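Local coordinates for Ice-binding protein (Colwellia, PDB 3WP9) that binds to the surface of ice crystals, inhibits their growth and suppresses ice recrystallization, which may protect membranes from freezing injury, at residues W116-I122 against I140-Q146; T124-G130 against K150-G156. All coordinates share one frame; numbering follows the deposited sequence.

Contact 1: residues W116-I122 against I140-Q146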
loop_
_atom_site.group_PDB
_atom_site.type_symbol
_atom_site.label_atom_id
_atom_site.label_comp_id
_atom_site.label_asym_id
_atom_site.label_seq_id
_atom_site.Cartn_x
_atom_site.Cartn_y
_atom_site.Cartn_z
ATOM N N TRP A 116 -1.394 -15.179 -8.450
ATOM C CA TRP A 116 -1.750 -16.258 -7.580
ATOM C C TRP A 116 -3.257 -16.286 -7.505
ATOM O O TRP A 116 -3.884 -15.233 -7.307
ATOM C CB TRP A 116 -1.242 -16.033 -6.144
ATOM C CG TRP A 116 0.274 -16.153 -6.034
ATOM C CD1 TRP A 116 0.992 -17.300 -5.735
ATOM C CD2 TRP A 116 1.204 -15.114 -6.205
ATOM N NE1 TRP A 116 2.359 -17.001 -5.719
ATOM C CE2 TRP A 116 2.508 -15.669 -5.984
ATOM C CE3 TRP A 116 1.088 -13.745 -6.499
ATOM C CZ2 TRP A 116 3.651 -14.897 -6.070
ATOM C CZ3 TRP A 116 2.252 -12.976 -6.610
ATOM C CH2 TRP A 116 3.520 -13.569 -6.385
ATOM N N SER A 117 -3.773 -17.479 -7.552
ATOM C CA SER A 117 -5.219 -17.677 -7.450
ATOM C C SER A 117 -5.598 -18.001 -5.972
ATOM O O SER A 117 -6.719 -18.352 -5.643
ATOM C CB SER A 117 -5.653 -18.783 -8.419
ATOM O OG SER A 117 -5.192 -20.062 -7.996
ATOM N N SER A 118 -4.654 -17.760 -5.078
ATOM C CA SER A 118 -4.707 -18.178 -3.700
ATOM C C SER A 118 -4.344 -16.946 -2.853
ATOM O O SER A 118 -4.047 -15.866 -3.365
ATOM C CB SER A 118 -3.588 -19.272 -3.447
ATOM O OG SER A 118 -2.235 -18.800 -3.794
ATOM N N ASP A 119 -4.277 -17.208 -1.561
ATOM C CA ASP A 119 -3.602 -16.282 -0.635
ATOM C C ASP A 119 -2.076 -16.301 -0.935
ATOM O O ASP A 119 -1.505 -17.276 -1.518
ATOM C CB ASP A 119 -3.772 -16.828 0.789
ATOM C CG ASP A 119 -5.220 -16.881 1.262
ATOM O OD1 ASP A 119 -6.074 -16.098 0.816
ATOM O OD2 ASP A 119 -5.508 -17.704 2.165
ATOM N N VAL A 120 -1.437 -15.255 -0.438
ATOM C CA VAL A 120 -0.004 -15.170 -0.560
ATOM C C VAL A 120 0.467 -14.824 0.828
ATOM O O VAL A 120 -0.081 -13.964 1.490
ATOM C CB VAL A 120 0.430 -14.108 -1.555
ATOM C CG1 VAL A 120 1.920 -13.725 -1.408
ATOM C CG2 VAL A 120 0.169 -14.659 -3.010
ATOM N N ASN A 121 1.500 -15.535 1.211
ATOM C CA ASN A 121 2.128 -15.321 2.527
ATOM C C ASN A 121 3.579 -14.977 2.356
ATOM O O ASN A 121 4.311 -15.573 1.583
ATOM C CB ASN A 121 2.046 -16.570 3.353
ATOM C CG ASN A 121 0.637 -16.922 3.673
ATOM O OD1 ASN A 121 -0.033 -16.193 4.356
ATOM N ND2 ASN A 121 0.159 -18.052 3.145
ATOM N N ILE A 122 3.970 -14.017 3.131
ATOM C CA ILE A 122 5.422 -13.714 3.270
ATOM C C ILE A 122 5.890 -14.216 4.677
ATOM O O ILE A 122 5.800 -13.445 5.656
ATOM C CB ILE A 122 5.648 -12.208 3.161
ATOM C CG1 ILE A 122 5.298 -11.639 1.763
ATOM C CG2 ILE A 122 7.131 -11.927 3.301
ATOM C CD1 ILE A 122 5.102 -10.169 1.714
ATOM N N ILE A 140 -2.994 -10.864 -6.633
ATOM C CA ILE A 140 -3.334 -11.808 -5.584
ATOM C C ILE A 140 -4.872 -11.903 -5.420
ATOM O O ILE A 140 -5.518 -10.971 -4.998
ATOM C CB ILE A 140 -2.646 -11.413 -4.232
ATOM C CG1 ILE A 140 -1.130 -11.459 -4.434
ATOM C CG2 ILE A 140 -3.106 -12.343 -3.115
ATOM C CD1 ILE A 140 -0.437 -10.600 -3.378
ATOM N N SER A 141 -5.403 -13.078 -5.707
ATOM C CA SER A 141 -6.861 -13.213 -5.624
ATOM C C SER A 141 -7.390 -13.539 -4.213
ATOM O O SER A 141 -8.602 -13.325 -3.874
ATOM C CB SER A 141 -7.374 -14.132 -6.739
ATOM O OG SER A 141 -7.204 -15.442 -6.326
ATOM N N GLY A 142 -6.472 -13.986 -3.336
ATOM C CA GLY A 142 -6.746 -14.234 -1.941
ATOM C C GLY A 142 -6.275 -13.025 -1.088
ATOM O O GLY A 142 -6.312 -11.844 -1.501
ATOM N N ASN A 143 -5.802 -13.337 0.142
ATOM C CA ASN A 143 -5.363 -12.292 1.055
ATOM C C ASN A 143 -3.850 -12.292 1.013
ATOM O O ASN A 143 -3.264 -13.314 0.641
ATOM C CB ASN A 143 -5.738 -12.683 2.470
ATOM C CG ASN A 143 -7.252 -12.964 2.584
ATOM O OD1 ASN A 143 -8.044 -12.143 2.145
ATOM N ND2 ASN A 143 -7.608 -14.130 3.071
ATOM N N LEU A 144 -3.318 -11.153 1.357
ATOM C CA LEU A 144 -1.821 -10.978 1.478
ATOM C C LEU A 144 -1.490 -10.861 2.982
ATOM O O LEU A 144 -1.962 -9.926 3.629
ATOM C CB LEU A 144 -1.382 -9.791 0.697
ATOM C CG LEU A 144 0.092 -9.407 0.939
ATOM C CD1 LEU A 144 0.992 -10.622 0.531
ATOM C CD2 LEU A 144 0.357 -8.056 0.176
ATOM N N ASN A 145 -0.700 -11.820 3.480
ATOM C CA ASN A 145 -0.270 -11.849 4.905
ATOM C C ASN A 145 1.269 -11.756 4.982
ATOM O O ASN A 145 1.942 -12.525 4.325
ATOM C CB ASN A 145 -0.734 -13.104 5.629
ATOM C CG ASN A 145 -2.109 -12.928 6.228
ATOM O OD1 ASN A 145 -2.288 -12.310 7.357
ATOM N ND2 ASN A 145 -3.090 -13.453 5.539
ATOM N N GLN A 146 1.786 -10.814 5.779
ATOM C CA GLN A 146 3.250 -10.790 6.060
ATOM C C GLN A 146 3.411 -11.181 7.557
ATOM O O GLN A 146 2.779 -10.590 8.457
ATOM C CB GLN A 146 3.783 -9.413 5.798
ATOM C CG GLN A 146 5.312 -9.370 6.060
ATOM C CD GLN A 146 5.882 -8.047 5.741
ATOM O OE1 GLN A 146 5.264 -6.990 5.944
ATOM N NE2 GLN A 146 7.152 -8.066 5.209
HETATM O O HOH W 1 -5.242 -15.722 4.149
HETATM O O HOH W 2 -2.460 -15.054 3.150
#

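Contact 2: residues T124-G130 against K150-G156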
loop_
_atom_site.group_PDB
_atom_site.type_symbol
_atom_site.label_atom_id
_atom_site.label_comp_id
_atom_site.label_asym_id
_atom_site.label_seq_id
_atom_site.Cartn_x
_atom_site.Cartn_y
_atom_site.Cartn_z
ATOM N N THR A 124 8.848 -15.664 5.483
ATOM C CA THR A 124 10.288 -15.340 5.769
ATOM C C THR A 124 10.682 -14.217 4.786
ATOM O O THR A 124 9.852 -13.802 3.942
ATOM C CB THR A 124 11.209 -16.595 5.641
ATOM O OG1 THR A 124 11.130 -17.102 4.262
ATOM C CG2 THR A 124 10.879 -17.673 6.601
ATOM N N ASP A 125 11.858 -13.587 4.884
ATOM C CA ASP A 125 12.077 -12.419 4.092
ATOM C C ASP A 125 12.026 -12.739 2.588
ATOM O O ASP A 125 12.464 -13.812 2.178
ATOM C CB ASP A 125 13.399 -11.733 4.446
ATOM C CG ASP A 125 13.409 -11.230 5.847
ATOM O OD1 ASP A 125 12.370 -11.303 6.555
ATOM O OD2 ASP A 125 14.516 -10.817 6.289
ATOM N N VAL A 126 11.555 -11.767 1.797
ATOM C CA VAL A 126 11.451 -11.986 0.356
ATOM C C VAL A 126 12.152 -10.812 -0.306
ATOM O O VAL A 126 12.084 -9.664 0.150
ATOM C CB VAL A 126 9.942 -11.986 -0.103
ATOM C CG1 VAL A 126 9.292 -10.664 0.265
ATOM C CG2 VAL A 126 9.883 -12.147 -1.641
ATOM N N THR A 127 12.886 -11.068 -1.426
ATOM C CA THR A 127 13.620 -10.041 -2.091
ATOM C C THR A 127 13.113 -9.814 -3.500
ATOM O O THR A 127 12.705 -10.774 -4.184
ATOM C CB THR A 127 15.138 -10.374 -2.142
ATOM O OG1 THR A 127 15.605 -10.622 -0.814
ATOM C CG2 THR A 127 15.967 -9.294 -2.846
ATOM N N PHE A 128 13.137 -8.577 -3.812
ATOM C CA PHE A 128 12.837 -8.009 -5.159
ATOM C C PHE A 128 14.142 -7.398 -5.707
ATOM O O PHE A 128 14.600 -6.374 -5.202
ATOM C CB PHE A 128 11.766 -6.901 -5.078
ATOM C CG PHE A 128 10.352 -7.425 -4.774
ATOM C CD1 PHE A 128 9.409 -7.536 -5.817
ATOM C CD2 PHE A 128 9.970 -7.790 -3.485
ATOM C CE1 PHE A 128 8.120 -8.047 -5.598
ATOM C CE2 PHE A 128 8.672 -8.312 -3.231
ATOM C CZ PHE A 128 7.753 -8.472 -4.301
ATOM N N ASN A 129 14.650 -8.010 -6.809
ATOM C CA ASN A 129 15.891 -7.592 -7.417
ATOM C C ASN A 129 15.677 -7.109 -8.871
ATOM O O ASN A 129 15.170 -7.886 -9.704
ATOM C CB ASN A 129 16.878 -8.738 -7.425
ATOM C CG ASN A 129 18.233 -8.294 -7.967
ATOM O OD1 ASN A 129 18.946 -7.559 -7.317
ATOM N ND2 ASN A 129 18.552 -8.709 -9.191
ATOM N N GLY A 130 16.017 -5.865 -9.087
ATOM C CA GLY A 130 16.081 -5.291 -10.434
ATOM C C GLY A 130 16.576 -3.884 -10.367
ATOM O O GLY A 130 17.067 -3.436 -9.347
ATOM N N LYS A 150 9.126 -10.078 9.630
ATOM C CA LYS A 150 9.664 -10.372 8.275
ATOM C C LYS A 150 9.721 -9.129 7.411
ATOM O O LYS A 150 9.096 -8.092 7.757
ATOM C CB LYS A 150 8.872 -11.510 7.559
ATOM C CG LYS A 150 8.823 -12.756 8.413
ATOM C CD LYS A 150 10.265 -13.166 8.877
ATOM C CE LYS A 150 10.323 -14.498 9.643
ATOM N NZ LYS A 150 11.764 -14.784 10.081
ATOM N N ARG A 151 10.418 -9.242 6.263
ATOM C CA ARG A 151 10.704 -8.092 5.472
ATOM C C ARG A 151 10.561 -8.265 3.956
ATOM O O ARG A 151 10.893 -9.358 3.491
ATOM C CB ARG A 151 12.197 -7.649 5.731
ATOM C CG ARG A 151 12.392 -7.213 7.148
ATOM C CD ARG A 151 13.776 -6.554 7.370
ATOM N NE ARG A 151 13.976 -6.294 8.768
ATOM C CZ ARG A 151 15.148 -5.879 9.267
ATOM N NH1 ARG A 151 16.191 -5.752 8.431
ATOM N NH2 ARG A 151 15.269 -5.609 10.567
ATOM N N VAL A 152 10.082 -7.234 3.295
ATOM C CA VAL A 152 10.251 -7.162 1.835
ATOM C C VAL A 152 11.558 -6.391 1.644
ATOM O O VAL A 152 11.677 -5.277 2.127
ATOM C CB VAL A 152 9.053 -6.423 1.202
ATOM C CG1 VAL A 152 9.351 -6.083 -0.265
ATOM C CG2 VAL A 152 7.779 -7.270 1.371
ATOM N N THR A 153 12.511 -7.011 0.936
ATOM C CA THR A 153 13.820 -6.406 0.712
ATOM C C THR A 153 13.992 -5.985 -0.720
ATOM O O THR A 153 13.560 -6.722 -1.591
ATOM C CB THR A 153 14.845 -7.447 1.133
ATOM O OG1 THR A 153 14.698 -7.595 2.562
ATOM C CG2 THR A 153 16.317 -7.079 0.775
ATOM N N LEU A 154 14.575 -4.827 -0.907
ATOM C CA LEU A 154 14.849 -4.260 -2.253
ATOM C C LEU A 154 16.358 -4.329 -2.586
ATOM O O LEU A 154 17.208 -3.848 -1.803
ATOM C CB LEU A 154 14.418 -2.844 -2.358
ATOM C CG LEU A 154 12.932 -2.590 -2.014
ATOM C CD1 LEU A 154 12.631 -1.131 -2.261
ATOM C CD2 LEU A 154 12.031 -3.541 -2.804
ATOM N N THR A 155 16.665 -4.951 -3.719
ATOM C CA THR A 155 18.069 -4.911 -4.217
ATOM C C THR A 155 18.208 -4.555 -5.691
ATOM O O THR A 155 17.238 -4.583 -6.463
ATOM C CB THR A 155 18.740 -6.233 -3.993
ATOM O OG1 THR A 155 18.125 -7.279 -4.761
ATOM C CG2 THR A 155 18.738 -6.614 -2.460
ATOM N N GLY A 156 19.433 -4.236 -6.080
ATOM C CA GLY A 156 19.705 -3.925 -7.512
ATOM C C GLY A 156 19.360 -2.509 -7.967
ATOM O O GLY A 156 19.744 -2.094 -9.088
HETATM O O HOH W 3 15.900 -9.008 4.573
HETATM O O HOH W 4 13.539 -14.658 7.261
#

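Contact 1: residues W116-I122 against I140-Q146
Trp-116 and Ile-140 end paired strands on successive coils of a right-handed beta-helix, and the parallel pairing of 116-122 with 140-146 carries both coils round a corner from one sheet into the next. Trp-116 CE3 touches Ile-140 CG1 at 3.8 Å, while the backbone O of Trp-116 accepts Ser-141 N; NE1 is bound by Leu-99 O. At the turn, Ser-118 O takes only a weak, bent bond from Gly-142 N, and Ser-118 OG bonds forward to Asp-119 O. Asp-119 then takes over a bridging role with its side chain: OD1 accepts Asn-143 N at 2.9 Å, on the anti side of the carboxylate and 31° out of its plane. Its CG lies beside the backbone N (chi1 -63°), which sets the carboxylate alongside the Asn-143 amide, the two planes 24° apart. A water bonded to Asn-143 ND2 and weakly to Asp-119 OD2 joins the two side chains, while Asn-143 OD1 accepts Tyr-170 N. Regular parallel pairing resumes at Val-120, whose N donates to Asn-143 O and whose O accepts Asn-145 N, the latter nearly straight. Inside the coil, Val-120 CG2 meets Ile-140 CG1 at 3.7 Å and also lies over one face of the Trp-116 ring, toward its rim; CG1 turns instead to Leu-144 CD1. Asn-121 lies on the other side of the sheet, side by side with Asn-145, their amides roughly parallel. Last comes Ile-122, whose N binds Asn-145 O at 2.8 Å and whose CB packs against Gln-146 CG at 4.1 Å.

Contact 2: residues T124-G130 against K150-G156
Residues 124-130 and 150-156 pair in parallel, residue for residue from Asp-125 with Arg-151 to Gly-130 with Gly-156. The axes of strands 126-129 and 152-155 approach to 4.7 Å at 26°, in a narrow sheet on the beta-helix wall. Backbone bonds alternate between the two strands, from Val-126 N to Arg-151 O through to Gly-130 N on Thr-155 O. Before the strands, Asp-125 OD1 accepts Arg-151 N at 2.9 Å from above the carboxylate plane, and a water joins OD2 to Thr-153 OG1. On the buried side, Phe-128 CD2 meets Val-152 CG1 at 3.7 Å, and the ring packs edge-to-face with Trp-136. Across the outer side, Asn-129 CG stands anti to its N (chi1 -176°), bringing OD1 to Thr-155 OG1 at 2.7 Å; the hydroxyl donates in the amide plane, onto a lone pair. A leucine here would remove the amide oxygen, and the Thr-155 hydroxyl would probably lose this acceptor and become freer to turn. The contact therefore divides its chemistry by face: hydrocarbon packing within the coil, and hydroxyl, amide and carboxylate links on the side where water joins in.

In the fold
From the N terminus, the chain makes the first side of contact 1 at 116-122 and, almost at once, the first side of contact 2 at 124-130. One coil later, 140-146 closes contact 1 and 150-156 closes contact 2. The loops therefore cross rather than nest: each spans one beta-helix turn, started slightly later for contact 2. Contact 1 joins the edge strand 120-122 to the rest of its six-strand sheet, whereas contact 2 belongs to a separate sheet with strand 108-109. Their centres lie about 17 Å apart, but they meet inside the coil, where Ile-122 CD1 packs on Val-152 CG2 at 4.0 Å.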